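Local coordinates for protein-L-isoaspartate(D-aspartate) O-methyltransferase (Sulfolobus tokodaii, PDB 1VBF), which probably methylates L-isoaspartyl residues of damaged proteins, with S-adenosyl-L-methionine as methyl donor, in the repair or degradation of those proteins, at residues Asn21-Ser26 against Ile88-Asp93; Leu148-Glu153 against Gly198-Tyr203; Val167-Lys172 against Asp208-Val213. One frame throughout, in Å; residues are numbered along the deposited sequence.

Contact 1: residues Asn21-Ser26 against Ile88-Asp93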
loop_
_atom_site.group_PDB
_atom_site.type_symbol
_atom_site.label_atom_id
_atom_site.label_comp_id
_atom_site.label_asym_id
_atom_site.label_seq_id
_atom_site.Cartn_x
_atom_site.Cartn_y
_atom_site.Cartn_z
ATOM N N ASN B 21 -6.220 16.890 -41.238
ATOM C CA ASN B 21 -5.166 17.003 -42.211
ATOM C C ASN B 21 -4.741 18.453 -42.426
ATOM O O ASN B 21 -3.556 18.753 -42.525
ATOM C CB ASN B 21 -5.584 16.409 -43.544
ATOM C CG ASN B 21 -4.392 15.949 -44.351
ATOM O OD1 ASN B 21 -4.285 14.779 -44.690
ATOM N ND2 ASN B 21 -3.484 16.856 -44.646
ATOM N N LYS B 22 -5.715 19.351 -42.453
ATOM C CA LYS B 22 -5.469 20.778 -42.673
ATOM C C LYS B 22 -4.845 21.639 -41.534
ATOM O O LYS B 22 -3.898 22.380 -41.781
ATOM C CB LYS B 22 -6.783 21.411 -43.144
ATOM C CG LYS B 22 -6.750 22.910 -43.259
ATOM C CD LYS B 22 -8.146 23.443 -43.498
ATOM C CE LYS B 22 -8.203 24.955 -43.309
ATOM N NZ LYS B 22 -9.584 25.458 -43.555
ATOM N N VAL B 23 -5.366 21.546 -40.306
ATOM C CA VAL B 23 -4.855 22.351 -39.189
ATOM C C VAL B 23 -3.446 21.955 -38.737
ATOM O O VAL B 23 -3.182 20.811 -38.381
ATOM C CB VAL B 23 -5.839 22.310 -37.968
ATOM C CG1 VAL B 23 -5.283 23.118 -36.804
ATOM C CG2 VAL B 23 -7.212 22.856 -38.379
ATOM N N ASP B 24 -2.539 22.915 -38.751
ATOM C CA ASP B 24 -1.162 22.641 -38.374
ATOM C C ASP B 24 -0.985 22.757 -36.868
ATOM O O ASP B 24 -0.847 23.856 -36.339
ATOM C CB ASP B 24 -0.221 23.608 -39.112
ATOM C CG ASP B 24 1.242 23.365 -38.789
ATOM O OD1 ASP B 24 1.534 22.354 -38.113
ATOM O OD2 ASP B 24 2.099 24.178 -39.210
ATOM N N ARG B 25 -0.973 21.614 -36.191
ATOM C CA ARG B 25 -0.838 21.574 -34.739
ATOM C C ARG B 25 0.447 22.208 -34.169
ATOM O O ARG B 25 0.501 22.580 -33.005
ATOM C CB ARG B 25 -0.998 20.123 -34.263
ATOM C CG ARG B 25 -0.951 19.927 -32.752
ATOM C CD ARG B 25 -1.545 18.571 -32.360
ATOM N NE ARG B 25 -1.458 18.310 -30.920
ATOM C CZ ARG B 25 -0.566 17.504 -30.343
ATOM N NH1 ARG B 25 0.325 16.860 -31.079
ATOM N NH2 ARG B 25 -0.554 17.353 -29.026
ATOM N N SER B 26 1.486 22.353 -34.967
ATOM C CA SER B 26 2.687 22.964 -34.422
ATOM C C SER B 26 2.439 24.462 -34.194
ATOM O O SER B 26 3.181 25.133 -33.457
ATOM C CB SER B 26 3.862 22.753 -35.372
ATOM O OG SER B 26 3.545 23.257 -36.650
ATOM N N ILE B 88 -12.601 21.646 -34.283
ATOM C CA ILE B 88 -14.056 21.637 -34.180
ATOM C C ILE B 88 -14.639 22.793 -35.014
ATOM O O ILE B 88 -15.598 22.628 -35.785
ATOM C CB ILE B 88 -14.494 21.775 -32.705
ATOM C CG1 ILE B 88 -13.896 20.628 -31.890
ATOM C CG2 ILE B 88 -16.036 21.766 -32.587
ATOM C CD1 ILE B 88 -14.169 20.726 -30.419
ATOM N N ALA B 89 -14.044 23.966 -34.853
ATOM C CA ALA B 89 -14.461 25.161 -35.578
ATOM C C ALA B 89 -14.493 24.903 -37.092
ATOM O O ALA B 89 -15.365 25.397 -37.807
ATOM C CB ALA B 89 -13.511 26.295 -35.261
ATOM N N GLU B 90 -13.528 24.136 -37.581
ATOM C CA GLU B 90 -13.481 23.798 -38.996
ATOM C C GLU B 90 -14.725 23.031 -39.460
ATOM O O GLU B 90 -15.207 23.231 -40.560
ATOM C CB GLU B 90 -12.257 22.941 -39.279
ATOM C CG GLU B 90 -10.927 23.635 -39.072
ATOM C CD GLU B 90 -10.502 24.485 -40.264
ATOM O OE1 GLU B 90 -10.950 24.194 -41.399
ATOM O OE2 GLU B 90 -9.703 25.430 -40.063
ATOM N N ILE B 91 -15.261 22.175 -38.611
ATOM C CA ILE B 91 -16.377 21.343 -39.003
ATOM C C ILE B 91 -17.729 21.933 -38.704
ATOM O O ILE B 91 -18.658 21.913 -39.522
ATOM C CB ILE B 91 -16.304 19.967 -38.248
ATOM C CG1 ILE B 91 -14.960 19.300 -38.507
ATOM C CG2 ILE B 91 -17.528 19.074 -38.583
ATOM C CD1 ILE B 91 -14.666 18.190 -37.539
ATOM N N VAL B 92 -17.825 22.434 -37.489
ATOM C CA VAL B 92 -19.064 22.944 -36.947
ATOM C C VAL B 92 -19.470 24.397 -37.277
ATOM O O VAL B 92 -18.669 25.189 -37.761
ATOM C CB VAL B 92 -19.017 22.681 -35.411
ATOM C CG1 VAL B 92 -19.196 23.969 -34.627
ATOM C CG2 VAL B 92 -20.053 21.633 -35.043
ATOM N N ASP B 93 -20.735 24.726 -37.027
ATOM C CA ASP B 93 -21.200 26.079 -37.274
ATOM C C ASP B 93 -20.541 27.004 -36.258
ATOM O O ASP B 93 -19.693 27.822 -36.611
ATOM C CB ASP B 93 -22.718 26.175 -37.141
ATOM C CG ASP B 93 -23.220 27.582 -37.382
ATOM O OD1 ASP B 93 -24.385 27.901 -37.059
ATOM O OD2 ASP B 93 -22.424 28.388 -37.904
#
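Lys-22 and Glu-90 form the charged half of this contact. The ammonium NZ of Lys-22 makes a salt bridge with OE1 of Glu-90 at 2.8 Å, and OE1 accepts through its syn lone pair, on the side of the other carboxylate oxygen. The second oxygen is farther off, with OE2 of Glu-90 3.5 Å from NZ of Lys-22. The lysine carries its charge on an extended chain, CG anti to the backbone N (chi1 173°), whereas the glutamate folds at chi2 (-82°), and this bend turns its carboxylate back toward the lysine. Each end has a further partner: OE2 of Glu-90 is hydrogen-bonded to the hydroxyl of Tyr-115, and NZ of Lys-22 to that of Tyr-114. The carboxylate is thus held through both oxygens, which probably limits its rotation. An alanine in place of Glu-90 would probably leave the ammonium of Lys-22 without its counter-charge here and the Tyr-115 hydroxyl without this acceptor.

The apolar half is small. CG2 of Val-23 rests on CG of Glu-90 at 3.9 Å, so the aliphatic part of the acid lies against the valine.

Beyond Val-23, the first residue to leave the helix, OD1 of Asp-24 accepts from the backbone N of Ser-26 at 3.1 Å, an Asx turn, and from OG of Ser-26 at 2.6 Å, both from the same face of the carboxylate.

The contact joins the C-terminal end of helix 14-22 to that of helix 83-91, with Val-23 also packing on Tyr-83, Ala-86 and Leu-87. Helix 83-91 is the crossover between parallel strands 73-77 and 94-99 of the Rossmann-like sheet, and Ile-88 faces strand 73-77 through Val-74.

Contact 2: residues Leu148-Glu153 against Gly198-Tyr203; sequences LCKPYE and GLYGFY
Tyr-200 buries more surface in this contact than any other residue, and its main partner is Lys-150. The aliphatic chain of the lysine approaches the phenol ring obliquely, CE of Lys-150 lying 4.3 Å from CE2 of Tyr-200. A bend at chi2 (-54°) folds the lysine before its outer part runs straight to the ammonium group. That group is occupied by another subunit: NZ of Lys-150 makes a salt bridge with Glu-153 of the second subunit, and the link to Glu-153 of its own chain is long (3.8 Å from NZ to OE1).

Leu-148, at the N-cap position of helix 149-154, meets the backbone of the tyrosine instead of its ring. Its CD2 lies 4.3 Å from the carbonyl O of Tyr-200, and the leucine otherwise packs on Val-140 and Leu-163 of the central sheet.

A type I turn from Gly-198 to Gly-201 presents Tyr-200, closed by a bond from Gly-201 N to Gly-198 O of 2.7 Å. The loop is tied again by Tyr-203, whose OH donates to Leu-199 O at 2.8 Å, in the carbonyl plane and on a lone pair.

The second subunit borders both segments. Cys-149 forms a disulfide with Cys-149 of the second subunit, and Tyr-200 packs on that same cysteine of the neighbour.

The segments therefore adhere through van der Waals packing alone, without a polar bond between them, while the disulfide and the stronger of the two Lys-150 salt bridges run to the second subunit, so the apolar contact lies beside a disulfide-linked interface.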
loop_
_atom_site.group_PDB
_atom_site.type_symbol
_atom_site.label_atom_id
_atom_site.label_comp_id
_atom_site.label_asym_id
_atom_site.label_seq_id
_atom_site.Cartn_x
_atom_site.Cartn_y
_atom_site.Cartn_z
ATOM N N LEU B 148 -20.882 16.090 -15.262
ATOM C CA LEU B 148 -21.008 17.528 -15.136
ATOM C C LEU B 148 -22.437 17.906 -15.475
ATOM O O LEU B 148 -22.893 17.774 -16.598
ATOM C CB LEU B 148 -20.025 18.231 -16.059
ATOM C CG LEU B 148 -18.585 18.076 -15.597
ATOM C CD1 LEU B 148 -17.653 18.511 -16.696
ATOM C CD2 LEU B 148 -18.373 18.891 -14.357
ATOM N N CYS B 149 -23.126 18.381 -14.457
ATOM C CA CYS B 149 -24.512 18.780 -14.505
ATOM C C CYS B 149 -24.889 19.959 -15.414
ATOM O O CYS B 149 -25.831 19.854 -16.191
ATOM C CB CYS B 149 -24.891 19.033 -13.066
ATOM S SG CYS B 149 -26.461 19.806 -12.586
ATOM N N LYS B 150 -24.181 21.077 -15.329
ATOM C CA LYS B 150 -24.518 22.217 -16.181
ATOM C C LYS B 150 -24.379 21.876 -17.672
ATOM O O LYS B 150 -25.309 22.081 -18.455
ATOM C CB LYS B 150 -23.647 23.435 -15.841
ATOM C CG LYS B 150 -23.872 23.970 -14.467
ATOM C CD LYS B 150 -25.334 24.279 -14.239
ATOM C CE LYS B 150 -25.536 24.895 -12.869
ATOM N NZ LYS B 150 -26.930 25.350 -12.623
ATOM N N PRO B 151 -23.207 21.361 -18.089
ATOM C CA PRO B 151 -23.042 21.012 -19.507
ATOM C C PRO B 151 -24.177 20.078 -19.936
ATOM O O PRO B 151 -24.863 20.325 -20.923
ATOM C CB PRO B 151 -21.694 20.310 -19.533
ATOM C CG PRO B 151 -20.946 20.989 -18.418
ATOM C CD PRO B 151 -21.980 21.081 -17.326
ATOM N N TYR B 152 -24.379 19.012 -19.169
ATOM C CA TYR B 152 -25.441 18.075 -19.471
ATOM C C TYR B 152 -26.801 18.771 -19.621
ATOM O O TYR B 152 -27.582 18.413 -20.511
ATOM C CB TYR B 152 -25.547 17.000 -18.387
ATOM C CG TYR B 152 -26.548 15.916 -18.731
ATOM C CD1 TYR B 152 -26.208 14.871 -19.580
ATOM C CD2 TYR B 152 -27.860 15.987 -18.270
ATOM C CE1 TYR B 152 -27.156 13.925 -19.970
ATOM C CE2 TYR B 152 -28.811 15.054 -18.648
ATOM C CZ TYR B 152 -28.467 14.025 -19.501
ATOM O OH TYR B 152 -29.441 13.119 -19.897
ATOM N N GLU B 153 -27.099 19.746 -18.763
ATOM C CA GLU B 153 -28.392 20.427 -18.870
ATOM C C GLU B 153 -28.421 21.253 -20.147
ATOM O O GLU B 153 -29.441 21.334 -20.828
ATOM C CB GLU B 153 -28.647 21.364 -17.683
ATOM C CG GLU B 153 -28.503 20.731 -16.314
ATOM C CD GLU B 153 -28.697 21.734 -15.178
ATOM O OE1 GLU B 153 -28.102 22.845 -15.225
ATOM O OE2 GLU B 153 -29.441 21.390 -14.228
ATOM N N GLY B 198 -13.354 24.129 -10.079
ATOM C CA GLY B 198 -14.601 24.855 -10.144
ATOM C C GLY B 198 -15.655 24.355 -9.186
ATOM O O GLY B 198 -15.464 23.357 -8.491
ATOM N N LEU B 199 -16.774 25.071 -9.164
ATOM C CA LEU B 199 -17.892 24.776 -8.291
ATOM C C LEU B 199 -18.185 23.281 -8.182
ATOM O O LEU B 199 -18.304 22.748 -7.081
ATOM C CB LEU B 199 -19.144 25.502 -8.799
ATOM C CG LEU B 199 -20.109 26.153 -7.804
ATOM C CD1 LEU B 199 -21.483 26.196 -8.431
ATOM C CD2 LEU B 199 -20.181 25.373 -6.513
ATOM N N TYR B 200 -18.306 22.605 -9.325
ATOM C CA TYR B 200 -18.605 21.175 -9.325
ATOM C C TYR B 200 -17.370 20.337 -9.588
ATOM O O TYR B 200 -17.447 19.249 -10.162
ATOM C CB TYR B 200 -19.707 20.872 -10.339
ATOM C CG TYR B 200 -20.994 21.591 -10.002
ATOM C CD1 TYR B 200 -21.826 21.135 -8.984
ATOM C CD2 TYR B 200 -21.340 22.784 -10.634
ATOM C CE1 TYR B 200 -22.966 21.856 -8.595
ATOM C CE2 TYR B 200 -22.470 23.511 -10.256
ATOM C CZ TYR B 200 -23.277 23.044 -9.231
ATOM O OH TYR B 200 -24.369 23.773 -8.814
ATOM N N GLY B 201 -16.239 20.868 -9.133
ATOM C CA GLY B 201 -14.956 20.207 -9.255
ATOM C C GLY B 201 -14.656 19.374 -8.015
ATOM O O GLY B 201 -15.571 18.869 -7.386
ATOM N N PHE B 202 -13.394 19.231 -7.631
ATOM C CA PHE B 202 -13.106 18.414 -6.478
ATOM C C PHE B 202 -13.005 19.216 -5.204
ATOM O O PHE B 202 -12.492 20.331 -5.209
ATOM C CB PHE B 202 -11.830 17.599 -6.707
ATOM C CG PHE B 202 -11.945 16.609 -7.828
ATOM C CD1 PHE B 202 -11.837 17.025 -9.154
ATOM C CD2 PHE B 202 -12.236 15.277 -7.568
ATOM C CE1 PHE B 202 -12.023 16.137 -10.196
ATOM C CE2 PHE B 202 -12.428 14.370 -8.601
ATOM C CZ PHE B 202 -12.322 14.801 -9.922
ATOM N N TYR B 203 -13.515 18.635 -4.117
ATOM C CA TYR B 203 -13.485 19.262 -2.804
ATOM C C TYR B 203 -12.453 18.661 -1.844
ATOM O O TYR B 203 -12.250 19.187 -0.753
ATOM C CB TYR B 203 -14.881 19.244 -2.167
ATOM C CG TYR B 203 -15.771 20.341 -2.706
ATOM C CD1 TYR B 203 -16.567 20.139 -3.835
ATOM C CD2 TYR B 203 -15.726 21.622 -2.160
ATOM C CE1 TYR B 203 -17.292 21.196 -4.408
ATOM C CE2 TYR B 203 -16.437 22.680 -2.729
ATOM C CZ TYR B 203 -17.211 22.463 -3.849
ATOM O OH TYR B 203 -17.854 23.530 -4.421
#

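Contact 3: residues Val167-Lys172 against Asp208-Val213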
loop_
_atom_site.group_PDB
_atom_site.type_symbol
_atom_site.label_atom_id
_atom_site.label_comp_id
_atom_site.label_asym_id
_atom_site.label_seq_id
_atom_site.Cartn_x
_atom_site.Cartn_y
_atom_site.Cartn_z
ATOM N N VAL B 167 -12.528 10.102 -9.656
ATOM C CA VAL B 167 -11.687 10.678 -8.615
ATOM C C VAL B 167 -10.523 9.688 -8.770
ATOM O O VAL B 167 -10.679 8.662 -9.439
ATOM C CB VAL B 167 -12.373 10.569 -7.229
ATOM C CG1 VAL B 167 -13.528 11.525 -7.164
ATOM C CG2 VAL B 167 -12.896 9.171 -6.998
ATOM N N GLY B 168 -9.354 9.958 -8.232
ATOM C CA GLY B 168 -8.298 8.976 -8.433
ATOM C C GLY B 168 -7.550 9.271 -9.713
ATOM O O GLY B 168 -8.130 9.767 -10.671
ATOM N N ARG B 169 -6.265 8.939 -9.719
ATOM C CA ARG B 169 -5.365 9.218 -10.822
ATOM C C ARG B 169 -5.569 8.485 -12.148
ATOM O O ARG B 169 -4.783 8.659 -13.074
ATOM C CB ARG B 169 -3.929 9.063 -10.322
ATOM C CG ARG B 169 -3.881 8.836 -8.817
ATOM C CD ARG B 169 -3.020 9.817 -8.049
ATOM N NE ARG B 169 -1.596 9.509 -8.167
ATOM C CZ ARG B 169 -1.015 8.367 -7.787
ATOM N NH1 ARG B 169 -1.725 7.383 -7.250
ATOM N NH2 ARG B 169 0.292 8.205 -7.957
ATOM N N VAL B 170 -6.609 7.671 -12.251
ATOM C CA VAL B 170 -6.916 6.987 -13.513
ATOM C C VAL B 170 -8.429 7.005 -13.614
ATOM O O VAL B 170 -9.095 6.473 -12.748
ATOM C CB VAL B 170 -6.440 5.529 -13.530
ATOM C CG1 VAL B 170 -6.925 4.835 -14.798
ATOM C CG2 VAL B 170 -4.949 5.489 -13.502
ATOM N N GLN B 171 -8.981 7.602 -14.662
ATOM C CA GLN B 171 -10.428 7.707 -14.779
ATOM C C GLN B 171 -10.993 6.930 -15.941
ATOM O O GLN B 171 -10.320 6.094 -16.517
ATOM C CB GLN B 171 -10.821 9.176 -14.919
ATOM C CG GLN B 171 -10.173 10.106 -13.903
ATOM C CD GLN B 171 -8.787 10.546 -14.310
ATOM O OE1 GLN B 171 -8.533 10.823 -15.470
ATOM N NE2 GLN B 171 -7.887 10.634 -13.349
ATOM N N LYS B 172 -12.237 7.212 -16.290
ATOM C CA LYS B 172 -12.872 6.540 -17.411
ATOM C C LYS B 172 -13.444 7.582 -18.362
ATOM O O LYS B 172 -13.972 8.599 -17.930
ATOM C CB LYS B 172 -14.002 5.634 -16.931
ATOM C CG LYS B 172 -13.565 4.360 -16.221
ATOM C CD LYS B 172 -14.585 4.023 -15.148
ATOM C CE LYS B 172 -14.724 5.231 -14.178
ATOM N NZ LYS B 172 -15.885 5.153 -13.236
ATOM N N ASP B 208 -5.656 7.833 -2.828
ATOM C CA ASP B 208 -5.058 6.529 -3.069
ATOM C C ASP B 208 -3.991 6.468 -1.993
ATOM O O ASP B 208 -3.500 7.512 -1.541
ATOM C CB ASP B 208 -4.477 6.399 -4.486
ATOM C CG ASP B 208 -3.635 7.587 -4.897
ATOM O OD1 ASP B 208 -4.205 8.637 -5.261
ATOM O OD2 ASP B 208 -2.400 7.473 -4.862
ATOM N N ILE B 209 -3.696 5.251 -1.552
ATOM C CA ILE B 209 -2.742 5.015 -0.487
ATOM C C ILE B 209 -1.381 5.673 -0.710
ATOM O O ILE B 209 -0.678 5.988 0.255
ATOM C CB ILE B 209 -2.591 3.471 -0.222
ATOM C CG1 ILE B 209 -2.281 3.256 1.254
ATOM C CG2 ILE B 209 -1.524 2.849 -1.114
ATOM C CD1 ILE B 209 -1.929 1.858 1.602
ATOM N N GLU B 210 -1.003 5.893 -1.966
ATOM C CA GLU B 210 0.277 6.539 -2.218
ATOM C C GLU B 210 0.170 7.972 -1.672
ATOM O O GLU B 210 0.970 8.407 -0.843
ATOM C CB GLU B 210 0.586 6.522 -3.724
ATOM C CG GLU B 210 1.929 7.149 -4.130
ATOM C CD GLU B 210 3.157 6.548 -3.421
ATOM O OE1 GLU B 210 3.259 5.301 -3.281
ATOM O OE2 GLU B 210 4.037 7.338 -3.016
ATOM N N PHE B 211 -0.862 8.681 -2.116
ATOM C CA PHE B 211 -1.095 10.041 -1.684
ATOM C C PHE B 211 -1.232 10.201 -0.199
ATOM O O PHE B 211 -0.642 11.103 0.374
ATOM C CB PHE B 211 -2.337 10.602 -2.361
ATOM C CG PHE B 211 -2.037 11.286 -3.651
ATOM C CD1 PHE B 211 -1.489 10.566 -4.722
ATOM C CD2 PHE B 211 -2.218 12.671 -3.783
ATOM C CE1 PHE B 211 -1.118 11.213 -5.911
ATOM C CE2 PHE B 211 -1.846 13.338 -4.979
ATOM C CZ PHE B 211 -1.294 12.605 -6.041
ATOM N N ARG B 212 -2.027 9.325 0.412
ATOM C CA ARG B 212 -2.299 9.339 1.853
ATOM C C ARG B 212 -1.008 9.196 2.669
ATOM O O ARG B 212 -0.825 9.859 3.701
ATOM C CB ARG B 212 -3.277 8.204 2.200
ATOM C CG ARG B 212 -4.674 8.351 1.606
ATOM C CD ARG B 212 -5.473 7.063 1.725
ATOM N NE ARG B 212 -5.767 6.704 3.110
ATOM C CZ ARG B 212 -6.222 5.510 3.476
ATOM N NH1 ARG B 212 -6.435 4.588 2.550
ATOM N NH2 ARG B 212 -6.415 5.214 4.759
ATOM N N VAL B 213 -0.121 8.329 2.189
ATOM C CA VAL B 213 1.158 8.078 2.829
ATOM C C VAL B 213 2.080 9.280 2.648
ATOM O O VAL B 213 2.758 9.685 3.593
ATOM C CB VAL B 213 1.786 6.819 2.242
ATOM C CG1 VAL B 213 3.219 6.652 2.740
ATOM C CG2 VAL B 213 0.916 5.619 2.620
#
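Bends at chi2 (-125°) and chi3 (-78°) of Arg-169 carry its guanidinium to Asp-208, whose carboxylate stands between the backbone N and the carbonyl carbon (chi1 47°). The two side chains cross at about a right angle, yet the planes of their flat groups are nearly parallel, the carboxylate oxygen standing off the guanidinium plane. NH1 of Arg-169 makes a salt bridge with OD2 of Asp-208; the modelled separation of 2.5 Å is short, and at this resolution its exact length is doubtful.

Asp-208 is also the N-cap of helix 209-223. The same OD2 of Asp-208 accepts a weak capping bond from the backbone N of Phe-211, 3.4 Å long. Phe-211 brings its ring over one face of the guanidinium, CD1 lying 3.6 Å above the plane of the Arg-169 group and offset toward its rim, but ring and arginine are modelled too close, leaving the detail of this packing doubtful. The two planes are strongly inclined, so this is no parallel stack.

Within 167-172, NE2 of Gln-171 donates to the carbonyl O of Gly-168 at 2.8 Å, in the carbonyl plane.

Arg-169 reaches beyond its own chain: NH2 makes a salt bridge with Asp-208 of the third subunit, and the arginine packs on Phe-211 of that subunit. One guanidinium thus bridges two helix starts, and its positive charge is likely to balance the capping carboxylates gathered there.

Contacts 2 and 3 are neighbours, their centres about 20 Å apart, and they touch where CE2 of Phe-202 packs against CG1 of Val-167 at 3.4 Å. Their segments alternate along the chain, and both reach the second subunit. Contact 1 lies across the centre of the chain, its centre about 27 Å from that of contact 2 and 35 Å from that of contact 3, and no other subunit touches its segments. It belongs to the helical layer on the Rossmann-like methyltransferase sheet, whereas contacts 2 and 3 lie at subunit interfaces, which include the interchain disulfide and the start of the C-terminal helix.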